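Local coordinates for protein dehydrogenase (Sinorhizobium meliloti, PDB 3UOE) that probably acts as an oxidoreductase of the LDH2/MDH2 (malate/L-lactate dehydrogenase) family, in an assembly of two subunits, at residues Y145-A150 and P181-I186; S98-D103 and M117-R122. One frame throughout, in Å; residues are numbered along the deposited sequence.

Contacts 1 and 2 lay two neighbouring helices on the same seven-stranded mixed sheet. Contact 2 comes first along the chain and joins strand 99-105 to helix 109-127 within a beta-alpha-beta unit; contact 1 sets helix 144-152 against strand 182-186, further across the sheet. Their centres are about 16 Å apart, and selenomethionine Met117 bridges the gap between the helices: its CE lies 3.7 Å from Tyr146 O, and its SE lies 4.1 Å from Ala150 N. Both strand segments also meet the second subunit, contact 1 through Ile184 and Ile186, contact 2 through Ser98 and Phe99. Both are structural packing within the fold.

Contact 1 (Y145-A150 and P181-I186); sequences YYAEAA and PVAIGI
Ala147 presses its methyl group and its carbonyl oxygen onto the strand at Ala183, Ile184 and Gly185, and no hydrogen bond crosses between the segments. The apolar part is small. Ala147 CB meets Ala183 CB at 3.9 Å, methyl against methyl, and also rests on the strand backbone, 3.6 Å from Gly185 N and 3.9 Å from Ile184 C. The methyl therefore lies over the peptide link between Ile184 and Gly185, with the Ala183 methyl beside it.

The polar part is a CA-H...O contact: Gly185 CA approaches Ala147 O at 3.6 Å, and the angle of 175° at the hydrogen makes it almost straight. Such an interaction is weaker than an N-H...O bond. Gly185 has no side chain, and Ala147 O lies on the side where one would project. The CA atoms of Ala147 and Gly185 come within 4.3 Å, and the helix and strand axes approach to 6.6 Å. Their N-to-C directions differ by just 18°, so the two elements run nearly parallel.

Backbone hydrogen bonds of Ala183 with Val159, and of Ile184 with Leu195, fix the strand between its neighbours in the sheet. The side chain of Ile184 starts away from the helix, on the face where it packs on Ala255 of the second subunit. Away from the strand, Tyr145 packs on Leu51 and Leu55 of helix 46-61 and Glu148 forms a salt bridge with Arg62; at the flank, Tyr146 packs on helix 109-127.

With methyl groups and a bare glycine at the interface, backbone meets backbone nearly directly. Between these two segments, close fit and one weak C-H donor do the work of interlocked long side chains or conventional hydrogen bonds, on a strand next to the outermost one of the sheet in this chain.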
loop_
_atom_site.group_PDB
_atom_site.type_symbol
_atom_site.label_atom_id
_atom_site.label_comp_id
_atom_site.label_asym_id
_atom_site.label_seq_id
_atom_site.Cartn_x
_atom_site.Cartn_y
_atom_site.Cartn_z
ATOM N N TYR A 145 -9.238 10.390 7.942
ATOM C CA TYR A 145 -9.786 11.741 7.911
ATOM C C TYR A 145 -9.351 12.469 6.632
ATOM O O TYR A 145 -10.166 13.098 5.955
ATOM C CB TYR A 145 -9.334 12.524 9.150
ATOM C CG TYR A 145 -10.003 13.880 9.305
ATOM C CD1 TYR A 145 -9.534 14.993 8.614
ATOM C CD2 TYR A 145 -11.104 14.040 10.138
ATOM C CE1 TYR A 145 -10.148 16.235 8.741
ATOM C CE2 TYR A 145 -11.726 15.274 10.278
ATOM C CZ TYR A 145 -11.245 16.368 9.577
ATOM O OH TYR A 145 -11.859 17.594 9.717
ATOM N N TYR A 146 -8.061 12.370 6.319
ATOM C CA TYR A 146 -7.482 13.030 5.157
ATOM C C TYR A 146 -7.879 12.309 3.871
ATOM O O TYR A 146 -8.293 12.953 2.907
ATOM C CB TYR A 146 -5.957 13.118 5.296
ATOM C CG TYR A 146 -5.528 13.568 6.678
ATOM C CD1 TYR A 146 -5.749 14.882 7.110
ATOM C CD2 TYR A 146 -4.932 12.677 7.563
ATOM C CE1 TYR A 146 -5.376 15.300 8.392
ATOM C CE2 TYR A 146 -4.547 13.079 8.836
ATOM C CZ TYR A 146 -4.772 14.389 9.249
ATOM O OH TYR A 146 -4.383 14.775 10.512
ATOM N N ALA A 147 -7.773 10.981 3.859
ATOM C CA ALA A 147 -8.212 10.194 2.701
ATOM C C ALA A 147 -9.658 10.521 2.337
ATOM O O ALA A 147 -10.007 10.656 1.164
ATOM C CB ALA A 147 -8.057 8.689 2.969
ATOM N N GLU A 148 -10.498 10.655 3.355
ATOM C CA GLU A 148 -11.906 10.935 3.135
ATOM C C GLU A 148 -12.102 12.335 2.580
ATOM O O GLU A 148 -12.939 12.542 1.704
ATOM C CB GLU A 148 -12.690 10.777 4.435
ATOM C CG GLU A 148 -14.190 10.938 4.280
ATOM C CD GLU A 148 -14.924 10.714 5.587
ATOM O OE1 GLU A 148 -14.841 11.589 6.476
ATOM O OE2 GLU A 148 -15.575 9.657 5.727
ATOM N N ALA A 149 -11.333 13.293 3.100
ATOM C CA ALA A 149 -11.443 14.675 2.671
ATOM C C ALA A 149 -11.091 14.779 1.189
ATOM O O ALA A 149 -11.750 15.485 0.426
ATOM C CB ALA A 149 -10.536 15.559 3.492
ATOM N N ALA A 150 -10.040 14.080 0.785
ATOM C CA ALA A 150 -9.640 14.075 -0.613
ATOM C C ALA A 150 -10.771 13.484 -1.454
ATOM O O ALA A 150 -11.164 14.052 -2.478
ATOM C CB ALA A 150 -8.348 13.274 -0.791
ATOM N N PRO A 181 0.772 3.346 9.093
ATOM C CA PRO A 181 -0.521 3.228 8.424
ATOM C C PRO A 181 -0.450 3.791 7.006
ATOM O O PRO A 181 0.342 4.705 6.711
ATOM C CB PRO A 181 -1.444 4.123 9.262
ATOM C CG PRO A 181 -0.576 4.842 10.250
ATOM C CD PRO A 181 0.858 4.526 9.964
ATOM N N VAL A 182 -1.283 3.234 6.133
ATOM C CA VAL A 182 -1.572 3.857 4.859
ATOM C C VAL A 182 -3.083 3.981 4.708
ATOM O O VAL A 182 -3.824 3.065 5.048
ATOM C CB VAL A 182 -1.001 3.052 3.692
ATOM C CG1 VAL A 182 -1.505 1.615 3.742
ATOM C CG2 VAL A 182 -1.377 3.716 2.376
ATOM N N ALA A 183 -3.538 5.128 4.220
ATOM C CA ALA A 183 -4.956 5.324 3.943
ATOM C C ALA A 183 -5.189 5.647 2.463
ATOM O O ALA A 183 -4.405 6.369 1.839
ATOM C CB ALA A 183 -5.528 6.414 4.834
ATOM N N ILE A 184 -6.264 5.106 1.904
ATOM C CA ILE A 184 -6.601 5.357 0.507
ATOM C C ILE A 184 -8.060 5.790 0.347
ATOM O O ILE A 184 -8.982 5.055 0.693
ATOM C CB ILE A 184 -6.311 4.128 -0.380
ATOM C CG1 ILE A 184 -4.840 3.721 -0.265
ATOM C CG2 ILE A 184 -6.662 4.418 -1.836
ATOM C CD1 ILE A 184 -4.479 2.469 -1.058
ATOM N N GLY A 185 -8.262 6.999 -0.169
ATOM C CA GLY A 185 -9.600 7.505 -0.421
ATOM C C GLY A 185 -9.904 7.546 -1.909
ATOM O O GLY A 185 -9.115 8.057 -2.705
ATOM N N ILE A 186 -11.052 7.004 -2.292
ATOM C CA ILE A 186 -11.421 6.971 -3.699
ATOM C C ILE A 186 -12.863 7.421 -3.879
ATOM O O ILE A 186 -13.773 6.876 -3.251
ATOM C CB ILE A 186 -11.193 5.571 -4.317
ATOM C CG1 ILE A 186 -9.727 5.143 -4.124
ATOM C CG2 ILE A 186 -11.554 5.583 -5.782
ATOM C CD1 ILE A 186 -9.367 3.796 -4.719
#

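Contact 2 (S98-D103 and M117-R122); sequences SFLSVD and MRVTRR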
loop_
_atom_site.group_PDB
_atom_site.type_symbol
_atom_site.label_atom_id
_atom_site.label_comp_id
_atom_site.label_asym_id
_atom_site.label_seq_id
_atom_site.Cartn_x
_atom_site.Cartn_y
_atom_site.Cartn_z
ATOM N N SER A 98 5.598 18.751 -9.477
ATOM C CA SER A 98 4.578 17.933 -8.815
ATOM C C SER A 98 4.961 17.517 -7.400
ATOM O O SER A 98 4.294 16.678 -6.794
ATOM C CB SER A 98 4.254 16.681 -9.643
ATOM O OG SER A 98 3.733 17.022 -10.906
ATOM N N PHE A 99 6.024 18.111 -6.872
ATOM C CA PHE A 99 6.587 17.641 -5.614
ATOM C C PHE A 99 6.716 18.770 -4.603
ATOM O O PHE A 99 7.557 19.660 -4.758
ATOM C CB PHE A 99 7.949 16.979 -5.848
ATOM C CG PHE A 99 8.447 16.168 -4.670
ATOM C CD1 PHE A 99 8.794 16.792 -3.470
ATOM C CD2 PHE A 99 8.580 14.788 -4.767
ATOM C CE1 PHE A 99 9.254 16.056 -2.391
ATOM C CE2 PHE A 99 9.039 14.041 -3.693
ATOM C CZ PHE A 99 9.378 14.680 -2.496
ATOM N N LEU A 100 5.884 18.716 -3.565
ATOM C CA LEU A 100 5.892 19.724 -2.510
ATOM C C LEU A 100 6.642 19.186 -1.293
ATOM O O LEU A 100 6.246 18.185 -0.695
ATOM C CB LEU A 100 4.462 20.067 -2.092
ATOM C CG LEU A 100 4.031 21.478 -1.672
ATOM C CD1 LEU A 100 3.171 21.390 -0.410
ATOM C CD2 LEU A 100 5.172 22.445 -1.464
ATOM N N SER A 101 7.725 19.861 -0.933
ATOM C CA SER A 101 8.462 19.550 0.280
ATOM C C SER A 101 7.993 20.451 1.416
ATOM O O SER A 101 8.048 21.674 1.305
ATOM C CB SER A 101 9.955 19.759 0.047
ATOM O OG SER A 101 10.672 19.509 1.233
ATOM N N VAL A 102 7.532 19.854 2.508
ATOM C CA VAL A 102 6.973 20.636 3.605
ATOM C C VAL A 102 7.783 20.470 4.876
ATOM O O VAL A 102 7.989 19.360 5.359
ATOM C CB VAL A 102 5.483 20.262 3.910
ATOM C CG1 VAL A 102 4.917 21.144 5.022
ATOM C CG2 VAL A 102 4.630 20.385 2.671
ATOM N N ASP A 103 8.256 21.588 5.403
ATOM C CA ASP A 103 8.776 21.632 6.760
ATOM C C ASP A 103 7.611 21.980 7.684
ATOM O O ASP A 103 7.053 23.072 7.593
ATOM C CB ASP A 103 9.880 22.685 6.868
ATOM C CG ASP A 103 10.419 22.826 8.277
ATOM O OD1 ASP A 103 9.840 22.233 9.213
ATOM O OD2 ASP A 103 11.435 23.532 8.449
HETATM N N MSE A 117 -2.592 19.795 1.728
HETATM C CA MSE A 117 -3.611 19.331 0.799
HETATM C C MSE A 117 -4.169 20.487 -0.025
HETATM O O MSE A 117 -4.345 20.366 -1.239
HETATM C CB MSE A 117 -4.742 18.601 1.530
HETATM C CG MSE A 117 -5.774 18.026 0.575
HETATM SE SE MSE A 117 -7.167 16.900 1.388
HETATM C CE MSE A 117 -6.046 15.830 2.591
ATOM N N ARG A 118 -4.440 21.611 0.628
ATOM C CA ARG A 118 -4.964 22.778 -0.075
ATOM C C ARG A 118 -3.986 23.239 -1.152
ATOM O O ARG A 118 -4.375 23.525 -2.285
ATOM C CB ARG A 118 -5.234 23.916 0.904
ATOM C CG ARG A 118 -5.427 25.278 0.235
ATOM C CD ARG A 118 -5.507 26.415 1.267
ATOM N NE ARG A 118 -4.213 26.721 1.886
ATOM C CZ ARG A 118 -3.294 27.511 1.339
ATOM N NH1 ARG A 118 -3.522 28.068 0.158
ATOM N NH2 ARG A 118 -2.147 27.735 1.966
ATOM N N VAL A 119 -2.711 23.303 -0.787
ATOM C CA VAL A 119 -1.672 23.761 -1.695
ATOM C C VAL A 119 -1.437 22.771 -2.845
ATOM O O VAL A 119 -1.328 23.161 -4.003
ATOM C CB VAL A 119 -0.350 24.012 -0.932
ATOM C CG1 VAL A 119 0.809 24.251 -1.913
ATOM C CG2 VAL A 119 -0.510 25.181 0.050
ATOM N N THR A 120 -1.365 21.486 -2.535
ATOM C CA THR A 120 -1.107 20.517 -3.589
ATOM C C THR A 120 -2.295 20.393 -4.535
ATOM O O THR A 120 -2.113 20.221 -5.733
ATOM C CB THR A 120 -0.705 19.132 -3.043
ATOM O OG1 THR A 120 -1.751 18.624 -2.209
ATOM C CG2 THR A 120 0.571 19.240 -2.245
ATOM N N ARG A 121 -3.506 20.497 -3.996
ATOM C CA ARG A 121 -4.712 20.394 -4.816
ATOM C C ARG A 121 -4.762 21.437 -5.947
ATOM O O ARG A 121 -5.251 21.153 -7.042
ATOM C CB ARG A 121 -5.970 20.495 -3.945
ATOM C CG ARG A 121 -7.244 20.229 -4.716
ATOM C CD ARG A 121 -8.497 20.415 -3.878
ATOM N NE ARG A 121 -9.694 20.288 -4.708
ATOM C CZ ARG A 121 -10.925 20.586 -4.300
ATOM N NH1 ARG A 121 -11.127 21.034 -3.067
ATOM N NH2 ARG A 121 -11.956 20.442 -5.127
ATOM N N ARG A 122 -4.255 22.636 -5.669
ATOM C CA ARG A 122 -4.240 23.719 -6.648
ATOM C C ARG A 122 -3.495 23.333 -7.931
ATOM O O ARG A 122 -3.877 23.723 -9.032
ATOM C CB ARG A 122 -3.600 24.964 -6.027
ATOM C CG ARG A 122 -4.487 25.655 -5.001
ATOM C CD ARG A 122 -3.683 26.243 -3.838
ATOM N NE ARG A 122 -3.073 27.533 -4.158
ATOM C CZ ARG A 122 -2.235 28.187 -3.353
ATOM N NH1 ARG A 122 -1.896 27.672 -2.177
ATOM N NH2 ARG A 122 -1.730 29.361 -3.724
#
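Leu100 reaches from the strand to the helix and lodges one methyl, CD1, against both Val119 and Thr120. All the contacts across the two segments are apolar. Leu100 CD1 lies 3.8 Å from Thr120 CG2 and 4.0 Å from Val119 CG1, so one branch end spans two successive helix residues. The shaft of the leucine joins in, with Leu100 CB 4.0 Å from the same Thr120 methyl. The Leu100 side chain runs at about a right angle to that of Val119 but at a slant to that of Thr120. Val119 offers the methyl that lies opposite its own backbone N (chi1 170°), whereas its CG2 sits 3.6 Å above the plane of the Arg118 guanidinium, offset toward the rim.

The hydroxyl of Thr120 is bonded within its own helix. Thr120 OG1 is held by a hydrogen bond with Ala116 O one turn back; with chi1 at 59° the hydroxyl sits between the backbone N and carbonyl carbon, and CG2 is thereby turned to Leu100. Thr120 thus turns its hydroxyl to its own helix and its methyl to the strand.

Trp94 of strand 91-96 touches Leu100, Val119 and Thr120 alike, while Thr120 also packs on Ala132 of strand 129-137. Backbone hydrogen bonds of Leu100 with Ile131 and Ala133 tie its strand to that parallel neighbour.

Strand 99-105, helix 109-127 and strand 129-137 form a beta-alpha-beta unit, and this contact seats its helix on its first strand. Methyl-to-methyl packing carries no directional bond, so between these two segments the association probably rests on hydrophobic burial and shape.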